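Long-range contacts in glutathione S-transferase (Vibrio parahaemolyticus, PDB 7MIQ), which probably catalyses the conjugation of glutathione to electrophilic compounds, as a dimeric glutathione S-transferase of the Gtt2 class: residues A[4-9]-A[50-55]; A[92-97]-A[161-166]; A[140-145]-A[184-189]. All blocks are in the same frame, centred on the assembly; numbering follows the deposited sequence. Where two conformers were deposited one is given.

How the interactions relate
Interaction 1 joins two strands of the thioredoxin-like N-terminal domain; interactions 2 and 3 hold helices together in the helical part, on the opposite side of the chain's centre. The chemistry follows the place: two main-chain hydrogen bonds carry interaction 1, whereas the other two meet across their segments through apolar side chains. All three are largely buried, but interaction 3 is the most peripheral, its centre about 18 Å from that of the chain against about 11 Å for interaction 2, and P143 is exposed. Interactions 2 and 3 approach to about 5 Å between nearest atoms; helix 88-114 of interaction 2 also packs against the second subunit.

Interaction 1 (A[4-9]-A[50-55]); sequences YETAMT and GKVPLL
Y4 and L54 form an antiparallel hydrogen-bonded pair between strands 2-5 and 54-56, the two inner strands of the four-stranded sheet. Two main-chain bonds close it. Y4 N donates to L54 O at 2.8 Å, almost straight at 167°, and L54 N returns to Y4 O at 3.1 Å; each donor lies in the plane of the carbonyl it meets. Y4 O has a second, weaker partner, the CA-H of P53, with CA 3.3 Å from that oxygen. L54 O likewise has further company: it sits in the plane of the Y4 ring at its edge, 3.5 Å from Y4 CD1. The first torsion of Y4 (chi1 -63°) sets CG beside its own backbone N, the donor of the bond, which explains why the ring edge comes up to the same oxygen.

Van der Waals contacts flank the pair. The side chains of Y4 and L54 stand on one face of the sheet and meet at CB-CB, 4.1 Å. Beyond the pair, V52 points at the other segment; its CG2 methyl meets the hydroxyl and the methyl of T6 at right angles, 4.1 Å from T6 OG1 and equally far from T6 CG2.

The polar ends are tied elsewhere: the hydroxyl of Y4 hydrogen-bonds E56, and E5 forms a salt bridge with R28. P53 packs on S11 of helix 10-22 and I69 of helix 66-76.

The peptide bond before P53 is cis, the hallmark of the cis-proline loop of thioredoxin-like folds, which in glutathione S-transferases borders the glutathione site. Both hydrogen bonds across the contact are made by backbone atoms and fix the register directly after this cis-proline, while the side chains add the V52-T6 and Y4-L54 packing.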
# COMPACT_ATOMS: atom_id res chain seq x y z
N TYR A 4 6.51 7.98 -18.51
CA TYR A 4 7.87 8.42 -18.22
C TYR A 4 8.56 7.40 -17.31
O TYR A 4 8.02 7.04 -16.26
CB TYR A 4 7.87 9.80 -17.55
CG TYR A 4 7.31 10.90 -18.42
CD1 TYR A 4 5.95 11.16 -18.46
CD2 TYR A 4 8.15 11.69 -19.20
CE1 TYR A 4 5.44 12.17 -19.26
CE2 TYR A 4 7.65 12.70 -20.00
CZ TYR A 4 6.29 12.93 -20.03
OH TYR A 4 5.79 13.94 -20.82
N GLU A 5 9.75 6.96 -17.71
CA GLU A 5 10.41 5.86 -17.02
C GLU A 5 11.91 5.98 -17.21
O GLU A 5 12.38 6.67 -18.12
CB GLU A 5 9.91 4.51 -17.54
CG GLU A 5 10.18 4.32 -19.03
CD GLU A 5 9.69 2.98 -19.57
OE1 GLU A 5 9.07 2.22 -18.80
OE2 GLU A 5 9.95 2.70 -20.76
N THR A 6 12.65 5.31 -16.34
CA THR A 6 14.07 5.07 -16.57
C THR A 6 14.27 3.66 -17.11
O THR A 6 13.36 2.82 -17.09
CB THR A 6 14.89 5.30 -15.29
OG1 THR A 6 14.42 4.46 -14.24
CG2 THR A 6 14.80 6.76 -14.85
N ALA A 7 15.48 3.40 -17.61
CA ALA A 7 15.69 2.28 -18.52
C ALA A 7 15.49 0.93 -17.83
O ALA A 7 14.90 0.01 -18.42
CB ALA A 7 17.09 2.35 -19.13
N MET A 8 15.97 0.78 -16.60
CA MET A 8 16.00 -0.55 -15.97
C MET A 8 15.88 -0.34 -14.46
O MET A 8 16.88 -0.31 -13.73
CB MET A 8 17.27 -1.31 -16.34
CG MET A 8 17.39 -2.71 -15.76
SD MET A 8 16.11 -3.84 -16.33
CE MET A 8 16.56 -4.05 -18.05
N THR A 9 14.64 -0.18 -13.99
CA THR A 9 14.41 -0.01 -12.57
C THR A 9 13.14 -0.78 -12.20
O THR A 9 12.20 -0.86 -13.00
CB THR A 9 14.29 1.47 -12.17
OG1 THR A 9 14.35 1.59 -10.75
CG2 THR A 9 13.00 2.07 -12.66
N GLY A 50 7.33 12.31 -6.43
CA GLY A 50 8.64 12.73 -6.89
C GLY A 50 9.46 11.65 -7.57
O GLY A 50 10.68 11.77 -7.62
N LYS A 51 8.82 10.61 -8.10
CA LYS A 51 9.54 9.47 -8.63
C LYS A 51 8.92 9.01 -9.95
O LYS A 51 7.79 9.37 -10.29
CB LYS A 51 9.56 8.30 -7.63
CG LYS A 51 10.41 8.56 -6.39
CD LYS A 51 10.37 7.38 -5.44
CE LYS A 51 11.20 7.66 -4.19
NZ LYS A 51 10.72 8.87 -3.46
N VAL A 52 9.70 8.22 -10.69
CA VAL A 52 9.21 7.48 -11.85
C VAL A 52 8.76 6.11 -11.34
O VAL A 52 9.28 5.64 -10.31
CB VAL A 52 10.28 7.35 -12.94
CG1 VAL A 52 10.66 8.72 -13.48
CG2 VAL A 52 11.51 6.62 -12.40
N PRO A 53 7.82 5.43 -12.01
CA PRO A 53 7.17 5.81 -13.27
C PRO A 53 6.11 6.91 -13.11
O PRO A 53 5.57 7.11 -12.02
CB PRO A 53 6.51 4.51 -13.73
CG PRO A 53 6.21 3.79 -12.46
CD PRO A 53 7.37 4.11 -11.54
N LEU A 54 5.83 7.60 -14.21
CA LEU A 54 4.84 8.67 -14.23
C LEU A 54 4.03 8.54 -15.51
O LEU A 54 4.60 8.54 -16.60
CB LEU A 54 5.51 10.05 -14.16
CG LEU A 54 4.59 11.27 -14.08
CD1 LEU A 54 3.72 11.21 -12.83
CD2 LEU A 54 5.40 12.56 -14.12
N LEU A 55 2.71 8.43 -15.36
CA LEU A 55 1.81 8.32 -16.50
C LEU A 55 1.19 9.69 -16.77
O LEU A 55 0.69 10.34 -15.85
CB LEU A 55 0.71 7.29 -16.24
CG LEU A 55 -0.27 7.11 -17.40
CD1 LEU A 55 0.42 6.42 -18.57
CD2 LEU A 55 -1.49 6.32 -16.94

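Interaction 2 (A[92-97]-A[161-166]); sequences AQVEMW and SVVDIT
D164 OD1, gripped by W192 NE1 and I155 N, steadies the turn from which S161, V162 and V163 reach V94 and W97 of helix 88-114. The other carboxylate oxygen, OD2, accepts S161 N at 2.9 Å through its anti lone pair. S161 answers from its own side chain: chi1 76° places OG between its backbone N and carbonyl carbon, where it accepts V163 N at 3.2 Å, a bent bond of 144°. S161 OG thus serves one first-turn N-H, that of V163, while the carboxylate holds the N-H of the cap residue itself.

Across to helix 88-114 the contact is apolar. V94 divides its two methyls: CG2 lies 4.0 Å from the capping atom S161 OG, while CG1 touches V162 CG1 and V163 CG2, each at 3.9 Å. The side chains of V94 and V163 pass alongside one another, running opposite ways, and V163 CG2 comes to within 3.5 Å of V94 O. The second methyl of V163, CG1, lies anti to its backbone N and reaches W97 CB at 4.1 Å, next to the W97 carbonyl. W97 begins by pointing at the partner helix, but its indole leads away and packs on V48 of the second subunit. E95 on the far side of the same helix makes a salt bridge with R71 of that subunit.

The short helical segments run nearly parallel, their axes 16° apart. S161 and D164 form the N-capping box, Ser-X-X-Asp, that starts the central helix 162-177 of the all-helical domain and is a signature of the glutathione S-transferase fold.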
# COMPACT_ATOMS: atom_id res chain seq x y z
N ALA A 92 -10.89 -8.28 -2.89
CA ALA A 92 -10.45 -8.06 -1.52
C ALA A 92 -9.20 -8.87 -1.20
O ALA A 92 -8.30 -8.38 -0.50
CB ALA A 92 -11.58 -8.40 -0.54
N GLN A 93 -9.13 -10.11 -1.70
CA GLN A 93 -7.94 -10.93 -1.46
C GLN A 93 -6.73 -10.37 -2.19
O GLN A 93 -5.60 -10.43 -1.69
CB GLN A 93 -8.22 -12.37 -1.87
CG GLN A 93 -9.22 -13.08 -0.96
CD GLN A 93 -9.67 -14.42 -1.51
OE1 GLN A 93 -9.74 -14.61 -2.73
NE2 GLN A 93 -9.99 -15.35 -0.62
N VAL A 94 -6.94 -9.82 -3.39
CA VAL A 94 -5.85 -9.15 -4.10
C VAL A 94 -5.33 -7.98 -3.27
O VAL A 94 -4.12 -7.83 -3.06
CB VAL A 94 -6.31 -8.70 -5.50
CG1 VAL A 94 -5.36 -7.64 -6.06
CG2 VAL A 94 -6.38 -9.89 -6.44
N GLU A 95 -6.25 -7.13 -2.78
CA GLU A 95 -5.85 -6.00 -1.95
C GLU A 95 -5.10 -6.47 -0.71
O GLU A 95 -4.05 -5.92 -0.37
CB GLU A 95 -7.08 -5.18 -1.55
CG GLU A 95 -6.75 -3.86 -0.87
CD GLU A 95 -6.25 -2.81 -1.85
OE1 GLU A 95 -6.89 -2.64 -2.90
OE2 GLU A 95 -5.21 -2.18 -1.56
N MET A 96 -5.62 -7.51 -0.04
CA MET A 96 -4.97 -8.03 1.16
C MET A 96 -3.57 -8.53 0.86
O MET A 96 -2.59 -8.11 1.50
CB MET A 96 -5.82 -9.14 1.77
CG MET A 96 -5.09 -9.96 2.82
SD MET A 96 -6.11 -11.27 3.53
CE MET A 96 -6.50 -12.26 2.10
N TRP A 97 -3.44 -9.45 -0.11
CA TRP A 97 -2.13 -10.04 -0.37
C TRP A 97 -1.17 -9.06 -1.03
O TRP A 97 0.05 -9.17 -0.84
CB TRP A 97 -2.29 -11.31 -1.21
CG TRP A 97 -2.64 -12.50 -0.38
CD1 TRP A 97 -3.87 -13.07 -0.23
CD2 TRP A 97 -1.75 -13.24 0.47
NE1 TRP A 97 -3.80 -14.13 0.64
CE2 TRP A 97 -2.51 -14.26 1.08
CE3 TRP A 97 -0.39 -13.15 0.75
CZ2 TRP A 97 -1.95 -15.18 1.96
CZ3 TRP A 97 0.17 -14.07 1.63
CH2 TRP A 97 -0.61 -15.07 2.22
N SER A 161 -2.58 -12.66 -10.87
CA SER A 161 -3.06 -11.32 -10.60
C SER A 161 -1.87 -10.37 -10.47
O SER A 161 -0.71 -10.79 -10.55
CB SER A 161 -3.91 -11.27 -9.32
OG SER A 161 -3.09 -11.34 -8.17
N VAL A 162 -2.18 -9.09 -10.26
CA VAL A 162 -1.13 -8.08 -10.10
C VAL A 162 -0.22 -8.41 -8.92
O VAL A 162 0.96 -8.02 -8.91
CB VAL A 162 -1.78 -6.69 -9.94
CG1 VAL A 162 -2.57 -6.61 -8.64
CG2 VAL A 162 -0.72 -5.59 -10.01
N VAL A 163 -0.72 -9.14 -7.92
CA VAL A 163 0.12 -9.50 -6.78
C VAL A 163 1.28 -10.39 -7.22
O VAL A 163 2.37 -10.33 -6.64
CB VAL A 163 -0.72 -10.18 -5.68
CG1 VAL A 163 0.14 -10.47 -4.45
CG2 VAL A 163 -1.91 -9.30 -5.30
N ASP A 164 1.06 -11.21 -8.24
CA ASP A 164 2.13 -12.08 -8.72
C ASP A 164 3.20 -11.30 -9.47
O ASP A 164 4.37 -11.70 -9.47
CB ASP A 164 1.54 -13.19 -9.59
CG ASP A 164 0.54 -14.04 -8.82
OD1 ASP A 164 0.98 -14.87 -8.00
OD2 ASP A 164 -0.68 -13.86 -9.02
N ILE A 165 2.83 -10.19 -10.11
CA ILE A 165 3.85 -9.31 -10.68
C ILE A 165 4.71 -8.73 -9.57
O ILE A 165 5.95 -8.74 -9.64
CB ILE A 165 3.19 -8.19 -11.51
CG1 ILE A 165 2.32 -8.78 -12.62
CG2 ILE A 165 4.25 -7.25 -12.09
CD1 ILE A 165 1.57 -7.74 -13.43
N THR A 166 4.06 -8.23 -8.52
CA THR A 166 4.78 -7.64 -7.39
C THR A 166 5.61 -8.69 -6.65
O THR A 166 6.74 -8.42 -6.24
CB THR A 166 3.78 -6.97 -6.45
OG1 THR A 166 3.12 -5.91 -7.15
CG2 THR A 166 4.47 -6.41 -5.22

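Interaction 3 (A[140-145]-A[184-189]); sequences EFLPTL and EKYPNI
Y186, I189 and L142 bury most of this contact, which joins helix 127-151 to the bend between helices 182-185 and 187-196. The Y186 ring takes L142 CB over one face as a CH-pi contact, 4.1 Å from the ring centroid and 28° off the normal. The nearest ring atom is Y186 CE2, 3.6 Å from L142 CB, and L142 CD1 comes up to the same carbon. K185 CB lies over the opposite face near the rim, so the ring is held between a residue of the helix and its own chain neighbour. At the far end, Y186 OH rests against the pyrrolidine of P143, 3.4 Å from P143 CG.

I189 enters from the first turn of helix 187-196. With CD1 anti to CA (chi2 179°), the end of the side chain reaches into the angle between L142 and L145: I189 CD1 lies 3.6 Å from L142 O and 4.1 Å from both L142 CD2 and L145 CD2, the isoleucine crossing each leucine at about a right angle. L142 thus serves both partners, CB and CD1 for the tyrosine and CD2 for the isoleucine. F170 and I171 of helix 162-177 continue the packing around the leucines.

P143 kinks helix 127-151, its nitrogen having no bond to the preceding turn. Y186 stands at the N-cap position of helix 187-196, while D146, also on helix 127-151, accepts I189 N. Between the segments themselves, cohesion comes from methyl, ring and pyrrolidine surfaces; direction is added by the D146 bond, which ties the start of the later helix to the earlier one.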
# COMPACT_ATOMS: atom_id res chain seq x y z
N GLU A 140 12.12 -13.50 7.27
CA GLU A 140 11.01 -13.96 8.09
C GLU A 140 9.72 -14.07 7.29
O GLU A 140 8.85 -14.88 7.64
CB GLU A 140 10.82 -13.03 9.29
CG GLU A 140 11.94 -13.11 10.31
CD GLU A 140 11.83 -12.04 11.38
OE1 GLU A 140 10.95 -11.16 11.26
OE2 GLU A 140 12.63 -12.07 12.34
N PHE A 141 9.57 -13.27 6.23
CA PHE A 141 8.35 -13.35 5.44
C PHE A 141 8.36 -14.51 4.46
O PHE A 141 7.30 -15.02 4.10
CB PHE A 141 8.12 -12.03 4.70
CG PHE A 141 6.95 -12.06 3.75
CD1 PHE A 141 5.67 -12.32 4.22
CD2 PHE A 141 7.12 -11.84 2.40
CE1 PHE A 141 4.58 -12.35 3.36
CE2 PHE A 141 6.05 -11.87 1.53
CZ PHE A 141 4.78 -12.13 2.00
N LEU A 142 9.54 -14.95 4.02
CA LEU A 142 9.61 -16.00 3.01
C LEU A 142 8.90 -17.29 3.39
O LEU A 142 8.23 -17.87 2.52
CB LEU A 142 11.08 -16.29 2.65
CG LEU A 142 11.84 -15.20 1.91
CD1 LEU A 142 13.31 -15.58 1.80
CD2 LEU A 142 11.24 -14.96 0.52
N PRO A 143 9.00 -17.81 4.63
CA PRO A 143 8.20 -19.00 4.96
C PRO A 143 6.71 -18.78 4.81
O PRO A 143 5.99 -19.68 4.35
CB PRO A 143 8.58 -19.28 6.42
CG PRO A 143 9.92 -18.68 6.59
CD PRO A 143 9.93 -17.46 5.72
N THR A 144 6.22 -17.59 5.19
CA THR A 144 4.80 -17.29 5.03
C THR A 144 4.39 -17.34 3.56
O THR A 144 3.32 -17.86 3.22
CB THR A 144 4.49 -15.91 5.62
OG1 THR A 144 4.87 -15.89 7.00
CG2 THR A 144 3.00 -15.60 5.50
N LEU A 145 5.23 -16.80 2.67
CA LEU A 145 4.92 -16.85 1.25
C LEU A 145 4.99 -18.28 0.71
O LEU A 145 4.16 -18.68 -0.10
CB LEU A 145 5.88 -15.95 0.48
CG LEU A 145 5.63 -15.82 -1.03
CD1 LEU A 145 4.21 -15.33 -1.29
CD2 LEU A 145 6.66 -14.88 -1.66
N GLU A 184 16.40 -22.67 -3.18
CA GLU A 184 16.88 -23.86 -2.49
C GLU A 184 16.02 -24.18 -1.28
O GLU A 184 15.70 -25.35 -1.01
CB GLU A 184 18.34 -23.68 -2.07
CG GLU A 184 19.32 -23.52 -3.21
CD GLU A 184 19.43 -24.76 -4.06
OE1 GLU A 184 19.90 -25.80 -3.55
OE2 GLU A 184 19.03 -24.70 -5.25
N LYS A 185 15.62 -23.15 -0.53
CA LYS A 185 14.93 -23.33 0.77
C LYS A 185 13.41 -23.34 0.64
O LYS A 185 12.78 -23.90 1.54
CB LYS A 185 15.34 -22.19 1.70
CG LYS A 185 16.81 -21.80 1.67
CD LYS A 185 17.06 -20.43 2.27
CE LYS A 185 18.35 -20.36 3.06
NZ LYS A 185 18.17 -20.83 4.45
N TYR A 186 12.82 -22.80 -0.42
CA TYR A 186 11.37 -22.63 -0.49
C TYR A 186 10.87 -23.16 -1.83
O TYR A 186 10.73 -22.41 -2.80
CB TYR A 186 11.00 -21.17 -0.26
CG TYR A 186 11.47 -20.69 1.10
CD1 TYR A 186 10.85 -21.14 2.27
CD2 TYR A 186 12.54 -19.81 1.23
CE1 TYR A 186 11.27 -20.72 3.51
CE2 TYR A 186 12.97 -19.39 2.48
CZ TYR A 186 12.33 -19.85 3.61
OH TYR A 186 12.75 -19.43 4.86
N PRO A 187 10.58 -24.46 -1.90
CA PRO A 187 10.22 -25.07 -3.19
C PRO A 187 8.93 -24.55 -3.78
O PRO A 187 8.77 -24.57 -5.00
CB PRO A 187 10.12 -26.57 -2.86
CG PRO A 187 10.81 -26.74 -1.55
CD PRO A 187 10.63 -25.46 -0.81
N ASN A 188 7.99 -24.11 -2.94
CA ASN A 188 6.72 -23.62 -3.45
C ASN A 188 6.88 -22.23 -4.07
O ASN A 188 6.27 -21.93 -5.10
CB ASN A 188 5.68 -23.61 -2.34
CG ASN A 188 5.42 -25.01 -1.79
OD1 ASN A 188 5.75 -25.31 -0.64
ND2 ASN A 188 4.85 -25.87 -2.62
N ILE A 189 7.71 -21.38 -3.46
CA ILE A 189 8.10 -20.14 -4.14
C ILE A 189 8.80 -20.46 -5.45
O ILE A 189 8.54 -19.83 -6.48
CB ILE A 189 8.98 -19.28 -3.23
CG1 ILE A 189 8.26 -18.95 -1.92
CG2 ILE A 189 9.42 -18.00 -3.95
CD1 ILE A 189 9.10 -18.12 -0.95